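Local structure of entry-fusion complex associated protein OPG083 (Vaccinia virus, 6CJ6) at residues K8-Y11 with N12-I15; S59-S62 with F63-V67; E72-S75 with L76-E79; D94-P97 with S98-S101; C149-Q152 with T153-S157. The protein forms part of the eleven-protein entry-fusion complex, which merges viral and cellular membranes and opens a pore that lets the virion core into the host cytoplasm. One frame throughout, in Å; residues are numbered along the deposited sequence.

How the contacts relate
All five contacts are local, each made within a few residues of one chain. Contact 1, at the start of helix 10-24, is the most buried; contact 5, in helix 145-158, and contact 2, in helix 59-74, turn one side to the core and the other outward. Contact 3 ends the helix that contact 2 begins, and contact 4 is a surface turn before helix 102-113. Contacts 1, 2 and 5 meet directly: Phe14 and Met66 both pack on Leu151 and Ile154. Contact 1 joins apolar packing to a polar cap, contacts 2 and 5 each have a threonine hydroxyl on a backbone carbonyl, and contacts 3 and 4 are beta turns with sparse side-chain packing.

Contact 1 of 5, residues K8-Y11 with N12-I15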
loop_
_atom_site.group_PDB
_atom_site.type_symbol
_atom_site.label_atom_id
_atom_site.label_comp_id
_atom_site.label_asym_id
_atom_site.label_seq_id
_atom_site.Cartn_x
_atom_site.Cartn_y
_atom_site.Cartn_z
ATOM N N LYS A 8 13.174 8.541 2.845
ATOM C CA LYS A 8 12.649 7.404 2.097
ATOM C C LYS A 8 12.593 6.141 2.944
ATOM O O LYS A 8 13.459 5.895 3.788
ATOM C CB LYS A 8 13.496 7.146 0.852
ATOM C CG LYS A 8 13.105 8.002 -0.334
ATOM C CD LYS A 8 14.026 7.775 -1.511
ATOM C CE LYS A 8 13.638 8.676 -2.660
ATOM N NZ LYS A 8 14.655 8.641 -3.736
ATOM N N THR A 9 11.558 5.337 2.705
ATOM C CA THR A 9 11.364 4.047 3.348
ATOM C C THR A 9 11.110 3.000 2.271
ATOM O O THR A 9 11.103 3.297 1.073
ATOM C CB THR A 9 10.179 4.080 4.321
ATOM O OG1 THR A 9 8.956 4.121 3.574
ATOM C CG2 THR A 9 10.258 5.294 5.236
ATOM N N LEU A 10 10.884 1.758 2.710
ATOM C CA LEU A 10 10.603 0.683 1.764
ATOM C C LEU A 10 9.271 0.878 1.052
ATOM O O LEU A 10 9.121 0.443 -0.095
ATOM C CB LEU A 10 10.632 -0.674 2.464
ATOM C CG LEU A 10 11.972 -1.403 2.449
ATOM C CD1 LEU A 10 11.819 -2.803 3.017
ATOM C CD2 LEU A 10 12.518 -1.452 1.035
ATOM N N TYR A 11 8.294 1.514 1.705
ATOM C CA TYR A 11 7.014 1.734 1.042
ATOM C C TYR A 11 7.172 2.585 -0.210
ATOM O O TYR A 11 6.421 2.408 -1.177
ATOM C CB TYR A 11 5.992 2.349 2.001
ATOM C CG TYR A 11 4.665 2.641 1.333
ATOM C CD1 TYR A 11 3.787 1.615 1.011
ATOM C CD2 TYR A 11 4.300 3.941 1.007
ATOM C CE1 TYR A 11 2.580 1.875 0.388
ATOM C CE2 TYR A 11 3.092 4.213 0.392
ATOM C CZ TYR A 11 2.236 3.177 0.087
ATOM O OH TYR A 11 1.035 3.443 -0.527
ATOM N N ASN A 12 8.140 3.507 -0.215
ATOM C CA ASN A 12 8.424 4.280 -1.420
ATOM C C ASN A 12 8.777 3.363 -2.585
ATOM O O ASN A 12 8.259 3.523 -3.696
ATOM C CB ASN A 12 9.560 5.265 -1.152
ATOM C CG ASN A 12 9.178 6.333 -0.151
ATOM O OD1 ASN A 12 9.497 6.231 1.036
ATOM N ND2 ASN A 12 8.489 7.366 -0.625
ATOM N N LEU A 13 9.660 2.392 -2.348
ATOM C CA LEU A 13 10.013 1.452 -3.406
ATOM C C LEU A 13 8.810 0.615 -3.822
ATOM O O LEU A 13 8.616 0.345 -5.014
ATOM C CB LEU A 13 11.166 0.556 -2.951
ATOM C CG LEU A 13 12.423 1.290 -2.482
ATOM C CD1 LEU A 13 13.547 0.307 -2.193
ATOM C CD2 LEU A 13 12.856 2.323 -3.513
ATOM N N PHE A 14 7.986 0.202 -2.855
ATOM C CA PHE A 14 6.820 -0.615 -3.174
ATOM C C PHE A 14 5.822 0.158 -4.024
ATOM O O PHE A 14 5.372 -0.326 -5.071
ATOM C CB PHE A 14 6.158 -1.115 -1.887
ATOM C CG PHE A 14 4.755 -1.631 -2.083
ATOM C CD1 PHE A 14 4.533 -2.931 -2.509
ATOM C CD2 PHE A 14 3.661 -0.815 -1.841
ATOM C CE1 PHE A 14 3.245 -3.406 -2.693
ATOM C CE2 PHE A 14 2.373 -1.282 -2.024
ATOM C CZ PHE A 14 2.164 -2.582 -2.451
ATOM N N ILE A 15 5.455 1.364 -3.587
ATOM C CA ILE A 15 4.396 2.089 -4.279
ATOM C C ILE A 15 4.844 2.503 -5.675
ATOM O O ILE A 15 4.052 2.481 -6.623
ATOM C CB ILE A 15 3.871 3.265 -3.433
ATOM C CG1 ILE A 15 2.550 3.779 -4.012
ATOM C CG2 ILE A 15 4.896 4.386 -3.343
ATOM C CD1 ILE A 15 1.462 2.725 -4.064
#
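Asn12 reaches back to Thr9 and closes a capping box at the start of helix 10-24. Its CG stands anti to the carbonyl carbon (chi1 -66°), which carries OD1 back to Thr9 N, 2.8 Å away. The bond is nearly straight, with 172° at the hydrogen. Thr9, the N-cap residue, also accepts weakly from Tyr11 N through OG1, so side chains of both residues serve backbone N-H groups in the first turn.

The tightly packed part surrounds the Tyr11 ring. Ile15 CB sits over one face, toward the rim, 4.2 Å from the ring centroid in a CH-pi contact, while Ile15 CD1 runs on to within 3.6 Å of Tyr11 OH. At another part of the ring, Tyr11 CE1 meets Phe14 CD2 at 3.7 Å, the two planes inclined at 34°. Leu10 and Leu13 add a single methyl contact to the packed side, Leu10 CD2 to Leu13 CD1 at 3.8 Å. The loose, solvent side belongs to exposed Lys8, whose extended chain leads away from the helix.

Strand 133-141 takes the polar ends: Tyr11 OH bonds to Gln138 O and Asn12 ND2 to Leu136 O. The Tyr11 and Phe14 rings also press on helix 145-158, and Leu10, Leu13 and Phe14 pack against helix 59-74, placing this helix start between two helices and a strand.

Contact 2 of 5, residues S59-S62 with F63-V67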
loop_
_atom_site.group_PDB
_atom_site.type_symbol
_atom_site.label_atom_id
_atom_site.label_comp_id
_atom_site.label_asym_id
_atom_site.label_seq_id
_atom_site.Cartn_x
_atom_site.Cartn_y
_atom_site.Cartn_z
ATOM N N SER A 59 -10.712 -6.396 -7.295
ATOM C CA SER A 59 -9.682 -6.353 -6.266
ATOM C C SER A 59 -8.633 -7.440 -6.462
ATOM O O SER A 59 -7.485 -7.275 -6.029
ATOM C CB SER A 59 -10.326 -6.469 -4.886
ATOM O OG SER A 59 -11.174 -7.602 -4.818
ATOM N N ARG A 60 -9.005 -8.556 -7.101
ATOM C CA ARG A 60 -8.044 -9.632 -7.332
ATOM C C ARG A 60 -6.868 -9.151 -8.171
ATOM O O ARG A 60 -5.717 -9.522 -7.910
ATOM C CB ARG A 60 -8.724 -10.825 -8.005
ATOM C CG ARG A 60 -9.493 -11.745 -7.067
ATOM C CD ARG A 60 -8.568 -12.628 -6.230
ATOM N NE ARG A 60 -7.525 -13.266 -7.025
ATOM C CZ ARG A 60 -6.225 -13.183 -6.762
ATOM N NH1 ARG A 60 -5.800 -12.500 -5.711
ATOM N NH2 ARG A 60 -5.347 -13.799 -7.543
ATOM N N LEU A 61 -7.136 -8.332 -9.191
ATOM C CA LEU A 61 -6.049 -7.768 -9.987
ATOM C C LEU A 61 -5.207 -6.810 -9.158
ATOM O O LEU A 61 -3.980 -6.764 -9.306
ATOM C CB LEU A 61 -6.614 -7.061 -11.218
ATOM C CG LEU A 61 -5.657 -6.209 -12.054
ATOM C CD1 LEU A 61 -4.497 -7.045 -12.578
ATOM C CD2 LEU A 61 -6.407 -5.537 -13.197
ATOM N N SER A 62 -5.852 -6.033 -8.287
ATOM C CA SER A 62 -5.119 -5.137 -7.402
ATOM C C SER A 62 -4.165 -5.926 -6.516
ATOM O O SER A 62 -2.954 -5.681 -6.510
ATOM C CB SER A 62 -6.104 -4.328 -6.554
ATOM O OG SER A 62 -6.969 -3.553 -7.364
ATOM N N PHE A 63 -4.697 -6.908 -5.785
ATOM C CA PHE A 63 -3.870 -7.705 -4.885
ATOM C C PHE A 63 -2.772 -8.462 -5.623
ATOM O O PHE A 63 -1.701 -8.700 -5.059
ATOM C CB PHE A 63 -4.745 -8.664 -4.079
ATOM C CG PHE A 63 -5.287 -8.067 -2.813
ATOM C CD1 PHE A 63 -4.481 -7.946 -1.692
ATOM C CD2 PHE A 63 -6.600 -7.634 -2.740
ATOM C CE1 PHE A 63 -4.976 -7.403 -0.523
ATOM C CE2 PHE A 63 -7.099 -7.087 -1.574
ATOM C CZ PHE A 63 -6.282 -6.971 -0.463
ATOM N N THR A 64 -3.010 -8.846 -6.880
ATOM C CA THR A 64 -1.984 -9.565 -7.631
ATOM C C THR A 64 -0.762 -8.687 -7.878
ATOM O O THR A 64 0.364 -9.067 -7.536
ATOM C CB THR A 64 -2.559 -10.105 -8.942
ATOM O OG1 THR A 64 -3.570 -11.078 -8.653
ATOM C CG2 THR A 64 -1.469 -10.761 -9.767
ATOM N N LEU A 65 -0.961 -7.504 -8.469
ATOM C CA LEU A 65 0.147 -6.569 -8.642
ATOM C C LEU A 65 0.633 -6.034 -7.301
ATOM O O LEU A 65 1.818 -5.712 -7.151
ATOM C CB LEU A 65 -0.284 -5.410 -9.540
ATOM C CG LEU A 65 -0.796 -5.758 -10.938
ATOM C CD1 LEU A 65 -1.386 -4.528 -11.609
ATOM C CD2 LEU A 65 0.317 -6.345 -11.784
ATOM N N MET A 66 -0.272 -5.922 -6.328
ATOM C CA MET A 66 0.110 -5.554 -4.970
ATOM C C MET A 66 1.087 -6.565 -4.388
ATOM O O MET A 66 2.042 -6.192 -3.698
ATOM C CB MET A 66 -1.156 -5.487 -4.119
ATOM C CG MET A 66 -1.019 -4.925 -2.736
ATOM S SD MET A 66 -2.556 -4.080 -2.310
ATOM C CE MET A 66 -2.082 -2.416 -2.728
ATOM N N VAL A 67 0.871 -7.852 -4.662
ATOM C CA VAL A 67 1.753 -8.880 -4.118
ATOM C C VAL A 67 3.048 -8.979 -4.919
ATOM O O VAL A 67 4.128 -9.169 -4.346
ATOM C CB VAL A 67 1.011 -10.225 -4.007
ATOM C CG1 VAL A 67 1.992 -11.369 -3.816
ATOM C CG2 VAL A 67 0.034 -10.180 -2.847
#
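Arg60 and Thr64 meet one turn apart in the first two turns of the alpha-helix 59-74, where the main chain repeats the i to i+4 pattern. Among the backbone bonds, Phe63 N to Ser59 O spans 2.8 Å and Met66 N to Ser62 O spans 2.7 Å.

The polar side-chain bond is made to a main-chain oxygen, Arg60 O. It accepts from both Thr64 N and Thr64 OG1, the two donors arriving from opposite faces of the carbonyl plane. The Thr64 hydroxyl can do this because a chi1 of -64° folds OG1 back along the preceding turn. The Arg60 chain bends at chi2 and chi3, bringing its guanidinium across Thr64 at a slant, but the charge is paired with Glu104 of helix 102-113 through NH1.

Apolar contacts point several ways. Leu61 and Leu65 lie side by side and point the same way, with their CD1 atoms 4.1 Å apart. Phe63 is directed to helix 102-113, where it touches Leu103 and Cys107, whereas Met66 enters the core against Leu151 and Ile154. On its way to helix 102-113, the Phe63 ring sets an edge to the main chain, CD2 lying 3.4 Å from Ser59 O near the ring plane.

Contact 3 of 5, residues E72-S75 with L76-E79; sequences EVIS and LLPE. With PDO (1,3-propandiol), chain X.
Ile74 and Leu77 touch through their outermost methyls, the two CD1 atoms standing 3.6 Å apart where the side chains meet at a slant. The same pair is joined in the backbone: Leu77 N donates to Ile74 O at 3.0 Å, approaching from above the carbonyl plane, 43° out of it. A weaker bond precedes it, from Leu76 N to Val73 O at 3.3 Å. Leu76 itself lies exposed, its CB and CG resting near Val73 O.

The next shell comes from neighbouring helices and from the preceding turn of the same helix. Val73 and Leu77 both lean on Leu10 of helix 10-24, and Ile74 is met by Ile85 of helix 79-89. Ser75 OG bonds to Ile71 O, its chi1 of -64° turning the hydroxyl back along the helix.

Farther out, at the helix side of the contact, Glu72 OE1 bonds to Ser17 OG. A bound 1,3-propandiol lies beside this carboxylate and is itself held by Lys21 NZ and Ser17 O.

Together the main-chain bonds describe a helix running out into a type I beta turn from Ile74 to Leu77. This leads through Pro78, the N-cap residue of helix 79-89, and makes a short turn linking two consecutive helices, 59-74 and 79-89.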
loop_
_atom_site.group_PDB
_atom_site.type_symbol
_atom_site.label_atom_id
_atom_site.label_comp_id
_atom_site.label_asym_id
_atom_site.label_seq_id
_atom_site.Cartn_x
_atom_site.Cartn_y
_atom_site.Cartn_z
ATOM N N GLU A 72 8.801 -8.261 -4.915
ATOM C CA GLU A 72 9.899 -7.605 -5.618
ATOM C C GLU A 72 10.687 -6.686 -4.693
ATOM O O GLU A 72 11.921 -6.647 -4.748
ATOM C CB GLU A 72 9.349 -6.811 -6.798
ATOM C CG GLU A 72 10.384 -5.941 -7.464
ATOM C CD GLU A 72 9.771 -4.785 -8.216
ATOM O OE1 GLU A 72 8.581 -4.881 -8.587
ATOM O OE2 GLU A 72 10.480 -3.777 -8.425
ATOM N N VAL A 73 9.991 -5.941 -3.834
ATOM C CA VAL A 73 10.661 -4.956 -2.993
ATOM C C VAL A 73 11.268 -5.603 -1.756
ATOM O O VAL A 73 12.363 -5.229 -1.321
ATOM C CB VAL A 73 9.695 -3.807 -2.648
ATOM C CG1 VAL A 73 10.125 -3.101 -1.370
ATOM C CG2 VAL A 73 9.624 -2.826 -3.806
ATOM N N ILE A 74 10.579 -6.587 -1.171
ATOM C CA ILE A 74 11.048 -7.181 0.076
ATOM C C ILE A 74 12.337 -7.974 -0.109
ATOM O O ILE A 74 13.076 -8.177 0.860
ATOM C CB ILE A 74 9.939 -8.015 0.745
ATOM C CG1 ILE A 74 10.049 -7.924 2.267
ATOM C CG2 ILE A 74 9.994 -9.466 0.278
ATOM C CD1 ILE A 74 9.742 -6.550 2.808
ATOM N N SER A 75 12.641 -8.411 -1.335
ATOM C CA SER A 75 13.836 -9.216 -1.568
ATOM C C SER A 75 15.122 -8.467 -1.241
ATOM O O SER A 75 16.165 -9.103 -1.055
ATOM C CB SER A 75 13.866 -9.719 -3.012
ATOM O OG SER A 75 12.779 -10.593 -3.263
ATOM N N LEU A 76 15.076 -7.140 -1.163
ATOM C CA LEU A 76 16.245 -6.344 -0.820
ATOM C C LEU A 76 16.580 -6.397 0.667
ATOM O O LEU A 76 17.481 -5.677 1.112
ATOM C CB LEU A 76 16.055 -4.895 -1.287
ATOM C CG LEU A 76 15.866 -4.744 -2.801
ATOM C CD1 LEU A 76 15.458 -3.329 -3.176
ATOM C CD2 LEU A 76 17.135 -5.154 -3.537
ATOM N N LEU A 77 15.886 -7.227 1.434
ATOM C CA LEU A 77 16.118 -7.389 2.858
ATOM C C LEU A 77 16.784 -8.727 3.134
ATOM O O LEU A 77 16.661 -9.668 2.344
ATOM C CB LEU A 77 14.785 -7.346 3.621
ATOM C CG LEU A 77 14.083 -5.995 3.749
ATOM C CD1 LEU A 77 12.835 -6.135 4.605
ATOM C CD2 LEU A 77 15.024 -4.952 4.332
ATOM N N PRO A 78 17.511 -8.849 4.248
ATOM C CA PRO A 78 18.059 -10.153 4.630
ATOM C C PRO A 78 16.959 -11.192 4.803
ATOM O O PRO A 78 15.782 -10.871 4.973
ATOM C CB PRO A 78 18.765 -9.862 5.960
ATOM C CG PRO A 78 19.135 -8.419 5.859
ATOM C CD PRO A 78 18.003 -7.767 5.119
ATOM N N GLU A 79 17.376 -12.463 4.764
ATOM C CA GLU A 79 16.438 -13.581 4.693
ATOM C C GLU A 79 15.455 -13.574 5.859
ATOM O O GLU A 79 14.237 -13.641 5.657
ATOM C CB GLU A 79 17.207 -14.902 4.638
ATOM C CG GLU A 79 17.965 -15.143 3.335
ATOM C CD GLU A 79 19.249 -14.339 3.229
ATOM O OE1 GLU A 79 19.559 -13.575 4.168
ATOM O OE2 GLU A 79 19.952 -14.479 2.206
HETATM C C1 PDO X . 9.946 -1.343 -10.274
HETATM O O1 PDO X . 9.596 -0.333 -9.321
HETATM C C2 PDO X . 8.827 -2.375 -10.353
HETATM C C3 PDO X . 7.809 -1.996 -11.422
HETATM O O3 PDO X . 6.695 -2.893 -11.360
#

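Contact 4 of 5, residues D94-P97 with S98-S101; sequences DDVP and SAVS. With PDO (1,3-propandiol), chain B; MOH (methanol), chain C; EOH (ethanol), chain D; EOH (ethanol), chain E.
Ser98 and Val96 flank the proline between them, with Ser98 OG only 3.2 Å from Val96 CG2. Both groups occupy the position between their own backbone N and carbonyl carbon, chi1 being 62° for Ser98, and this turns the hydroxyl toward the valine methyl.

Ala99 closes the loop from the other end. Its N donates to Val96 O at 2.8 Å and 167°, the donor standing above the carbonyl plane, not in it. The Ala99 methyl touches both Asp95 and Val96: CB lies 3.8 Å from Asp95 CB and 4.3 Å from Val96 CG2. The four residues Val96 to Ala99 thus form a type I beta turn, with Pro97 and Ser98 at its corners, in the surface loop between helices 79-89 and 102-113. Pro97 also touches Val67 and Glu68 of helix 59-74, which tethers the turn to the body of the protein.

Small alcohols, probably from the crystallisation liquor, take up main-chain donors along this loop. One ethanol accepts from Val96 N, and the oxygen of another accepts from Val100 N at 2.7 Å. A methanol oxygen accepts from Ser101 N and from Ser101 OG, and is also bonded to Glu104 OE1. As the N-cap residue of helix 102-113, Ser101 further pairs its OG with Glu104 N.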
loop_
_atom_site.group_PDB
_atom_site.type_symbol
_atom_site.label_atom_id
_atom_site.label_comp_id
_atom_site.label_asym_id
_atom_site.label_seq_id
_atom_site.Cartn_x
_atom_site.Cartn_y
_atom_site.Cartn_z
ATOM N N ASP A 94 6.476 -18.046 -0.969
ATOM C CA ASP A 94 6.604 -19.179 -1.878
ATOM C C ASP A 94 5.455 -19.285 -2.869
ATOM O O ASP A 94 5.674 -19.716 -4.009
ATOM C CB ASP A 94 6.727 -20.488 -1.094
ATOM C CG ASP A 94 8.071 -20.635 -0.412
ATOM O OD1 ASP A 94 9.087 -20.204 -0.999
ATOM O OD2 ASP A 94 8.113 -21.181 0.711
ATOM N N ASP A 95 4.238 -18.915 -2.470
ATOM C CA ASP A 95 3.114 -18.950 -3.393
ATOM C C ASP A 95 3.396 -18.050 -4.593
ATOM O O ASP A 95 4.216 -17.129 -4.536
ATOM C CB ASP A 95 1.834 -18.472 -2.709
ATOM C CG ASP A 95 1.407 -19.361 -1.558
ATOM O OD1 ASP A 95 1.771 -20.556 -1.548
ATOM O OD2 ASP A 95 0.689 -18.855 -0.666
ATOM N N VAL A 96 2.712 -18.332 -5.696
ATOM C CA VAL A 96 2.809 -17.472 -6.872
ATOM C C VAL A 96 2.087 -16.167 -6.560
ATOM O O VAL A 96 1.092 -16.171 -5.820
ATOM C CB VAL A 96 2.254 -18.157 -8.130
ATOM C CG1 VAL A 96 2.992 -19.463 -8.390
ATOM C CG2 VAL A 96 0.759 -18.386 -7.999
ATOM N N PRO A 97 2.550 -15.034 -7.094
ATOM C CA PRO A 97 1.931 -13.743 -6.748
ATOM C C PRO A 97 0.442 -13.656 -7.047
ATOM O O PRO A 97 -0.195 -12.688 -6.615
ATOM C CB PRO A 97 2.727 -12.734 -7.586
ATOM C CG PRO A 97 4.035 -13.405 -7.841
ATOM C CD PRO A 97 3.727 -14.870 -7.963
ATOM N N SER A 98 -0.130 -14.623 -7.763
ATOM C CA SER A 98 -1.560 -14.630 -8.037
ATOM C C SER A 98 -2.367 -15.390 -6.992
ATOM O O SER A 98 -3.599 -15.291 -6.992
ATOM C CB SER A 98 -1.833 -15.220 -9.425
ATOM O OG SER A 98 -1.397 -16.566 -9.497
ATOM N N ALA A 99 -1.713 -16.140 -6.107
ATOM C CA ALA A 99 -2.430 -16.893 -5.088
ATOM C C ALA A 99 -3.041 -15.941 -4.069
ATOM O O ALA A 99 -2.374 -15.017 -3.595
ATOM C CB ALA A 99 -1.473 -17.848 -4.379
ATOM N N VAL A 100 -4.307 -16.175 -3.724
ATOM C CA VAL A 100 -5.000 -15.366 -2.728
ATOM C C VAL A 100 -4.296 -15.489 -1.382
ATOM O O VAL A 100 -4.398 -16.517 -0.704
ATOM C CB VAL A 100 -6.487 -15.754 -2.628
ATOM C CG1 VAL A 100 -7.230 -14.788 -1.709
ATOM C CG2 VAL A 100 -7.117 -15.778 -4.013
ATOM N N SER A 101 -3.572 -14.443 -0.991
ATOM C CA SER A 101 -2.837 -14.464 0.262
ATOM C C SER A 101 -3.799 -14.409 1.448
ATOM O O SER A 101 -4.995 -14.145 1.310
ATOM C CB SER A 101 -1.873 -13.278 0.329
ATOM O OG SER A 101 -2.576 -12.049 0.226
HETATM C C1 PDO B . 3.649 -22.639 1.515
HETATM O O1 PDO B . 4.585 -21.726 0.934
HETATM C C2 PDO B . 4.334 -23.436 2.618
HETATM C C3 PDO B . 3.379 -23.696 3.778
HETATM O O3 PDO B . 4.124 -24.137 4.920
HETATM C C MOH C . -2.799 -11.991 -3.784
HETATM O O MOH C . -3.508 -12.015 -2.563
HETATM C C1 EOH D . -5.684 -19.781 -4.673
HETATM C C2 EOH D . -7.118 -20.062 -4.280
HETATM O O EOH D . -5.186 -18.678 -3.906
HETATM C C1 EOH E . -0.097 -21.537 -6.655
HETATM C C2 EOH E . 0.502 -21.976 -7.973
HETATM O O EOH E . 0.947 -21.099 -5.778
#

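Contact 5 of 5, residues C149-Q152 with T153-S157. With PDO (1,3-propandiol), chain Z; MOH (methanol), chain F; EDO (1,2-ethanediol), chain N.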
loop_
_atom_site.group_PDB
_atom_site.type_symbol
_atom_site.label_atom_id
_atom_site.label_comp_id
_atom_site.label_asym_id
_atom_site.label_seq_id
_atom_site.Cartn_x
_atom_site.Cartn_y
_atom_site.Cartn_z
ATOM N N CYS A 149 -7.759 -1.866 1.907
ATOM C CA CYS A 149 -7.312 -2.518 3.133
ATOM C C CYS A 149 -5.945 -3.159 2.949
ATOM O O CYS A 149 -5.109 -3.133 3.861
ATOM C CB CYS A 149 -8.328 -3.576 3.560
ATOM S SG CYS A 149 -7.678 -4.813 4.709
ATOM N N GLY A 150 -5.702 -3.749 1.778
ATOM C CA GLY A 150 -4.406 -4.352 1.527
ATOM C C GLY A 150 -3.291 -3.327 1.493
ATOM O O GLY A 150 -2.223 -3.538 2.074
ATOM N N LEU A 151 -3.524 -2.201 0.821
ATOM C CA LEU A 151 -2.523 -1.141 0.796
ATOM C C LEU A 151 -2.266 -0.597 2.197
ATOM O O LEU A 151 -1.118 -0.320 2.565
ATOM C CB LEU A 151 -2.977 -0.028 -0.149
ATOM C CG LEU A 151 -1.959 1.060 -0.481
ATOM C CD1 LEU A 151 -0.718 0.456 -1.112
ATOM C CD2 LEU A 151 -2.575 2.100 -1.403
ATOM N N GLN A 152 -3.325 -0.455 2.999
ATOM C CA GLN A 152 -3.171 0.061 4.357
ATOM C C GLN A 152 -2.267 -0.841 5.188
ATOM O O GLN A 152 -1.329 -0.366 5.840
ATOM C CB GLN A 152 -4.539 0.213 5.025
ATOM C CG GLN A 152 -4.460 0.190 6.547
ATOM C CD GLN A 152 -5.750 0.605 7.218
ATOM O OE1 GLN A 152 -6.390 1.577 6.816
ATOM N NE2 GLN A 152 -6.139 -0.129 8.250
ATOM N N THR A 153 -2.542 -2.148 5.182
ATOM C CA THR A 153 -1.696 -3.087 5.910
ATOM C C THR A 153 -0.244 -2.976 5.460
ATOM O O THR A 153 0.676 -3.007 6.285
ATOM C CB THR A 153 -2.212 -4.512 5.705
ATOM O OG1 THR A 153 -3.629 -4.543 5.913
ATOM C CG2 THR A 153 -1.543 -5.474 6.686
ATOM N N ILE A 154 -0.025 -2.822 4.154
ATOM C CA ILE A 154 1.329 -2.703 3.623
ATOM C C ILE A 154 1.964 -1.371 4.021
ATOM O O ILE A 154 3.157 -1.316 4.347
ATOM C CB ILE A 154 1.323 -2.933 2.100
ATOM C CG1 ILE A 154 0.991 -4.398 1.795
ATOM C CG2 ILE A 154 2.652 -2.529 1.480
ATOM C CD1 ILE A 154 0.969 -4.724 0.327
ATOM N N VAL A 155 1.189 -0.279 3.999
ATOM C CA VAL A 155 1.715 1.010 4.454
ATOM C C VAL A 155 2.225 0.898 5.883
ATOM O O VAL A 155 3.392 1.177 6.172
ATOM C CB VAL A 155 0.654 2.119 4.333
ATOM C CG1 VAL A 155 1.108 3.357 5.099
ATOM C CG2 VAL A 155 0.393 2.476 2.886
ATOM N N LYS A 156 1.355 0.464 6.795
ATOM C CA LYS A 156 1.674 0.461 8.216
ATOM C C LYS A 156 2.840 -0.453 8.572
ATOM O O LYS A 156 3.307 -0.413 9.715
ATOM C CB LYS A 156 0.423 0.105 9.022
ATOM C CG LYS A 156 -0.774 0.990 8.697
ATOM C CD LYS A 156 -1.962 0.687 9.589
ATOM C CE LYS A 156 -1.742 1.236 10.982
ATOM N NZ LYS A 156 -2.824 0.827 11.918
ATOM N N SER A 157 3.328 -1.264 7.631
ATOM C CA SER A 157 4.476 -2.131 7.866
ATOM C C SER A 157 5.723 -1.639 7.142
ATOM O O SER A 157 6.755 -1.409 7.776
ATOM C CB SER A 157 4.145 -3.576 7.471
ATOM O OG SER A 157 5.229 -4.439 7.768
HETATM C C1 PDO Z . 4.118 -5.256 11.429
HETATM O O1 PDO Z . 4.759 -5.860 10.300
HETATM C C2 PDO Z . 2.659 -5.694 11.480
HETATM C C3 PDO Z . 2.170 -5.796 12.920
HETATM O O3 PDO Z . 1.153 -6.799 13.008
HETATM C C MOH F . -8.868 1.568 9.098
HETATM O O MOH F . -9.288 1.774 7.765
HETATM C C1 EDO N . -0.250 1.852 14.520
HETATM O O1 EDO N . -0.455 0.664 13.746
HETATM C C2 EDO N . -1.567 2.607 14.651
HETATM O O2 EDO N . -1.303 4.008 14.776
HETATM O O HOH W 1 -4.242 -2.647 8.142
#
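Gln152 and Lys156 lie side by side one turn apart in helix 145-158, their chains pointing the same way. Lys156 can be followed outward. Its CB packs over Gln152 O, and CG comes closer to that oxygen, at 3.2 Å, because chi1 of -54° sets it alongside the previous turn. CD then touches Gln152 CG at 4.0 Å, joining the aliphatic parts of the two chains. A bend at chi3 (74°) redirects CE past a bound 1,2-ethanediol, and NZ ends in a salt bridge with Asp123 on strand 119-127, with a weak hydrogen bond to the diol besides.

The amide of Gln152 is held by the same strand residue. OE1 accepts from Asp123 N, while NE2 donates to a water 3.2 Å away. That water in turn donates to Thr153 OG1 at 3.0 Å and so bridges two consecutive side chains.

Thr153 OG1 has its own proton committed to Cys149 O, at 2.9 Å. This carbonyl also receives Thr153 N, from the opposite face of its plane, so two donors of one residue grip one oxygen. Cys149 is tied to Cys107 of helix 102-113 by a disulfide.

On the inward side, Leu151 CG and Val155 CG2 pack at 4.3 Å, and both side chains continue onto Tyr11 of helix 10-24. The pattern is that of an amphipathic alpha-helix, with an apolar side toward helices 10-24 and 59-74 and a polar side whose Gln152 and Lys156 bind Asp123 of strand 119-127.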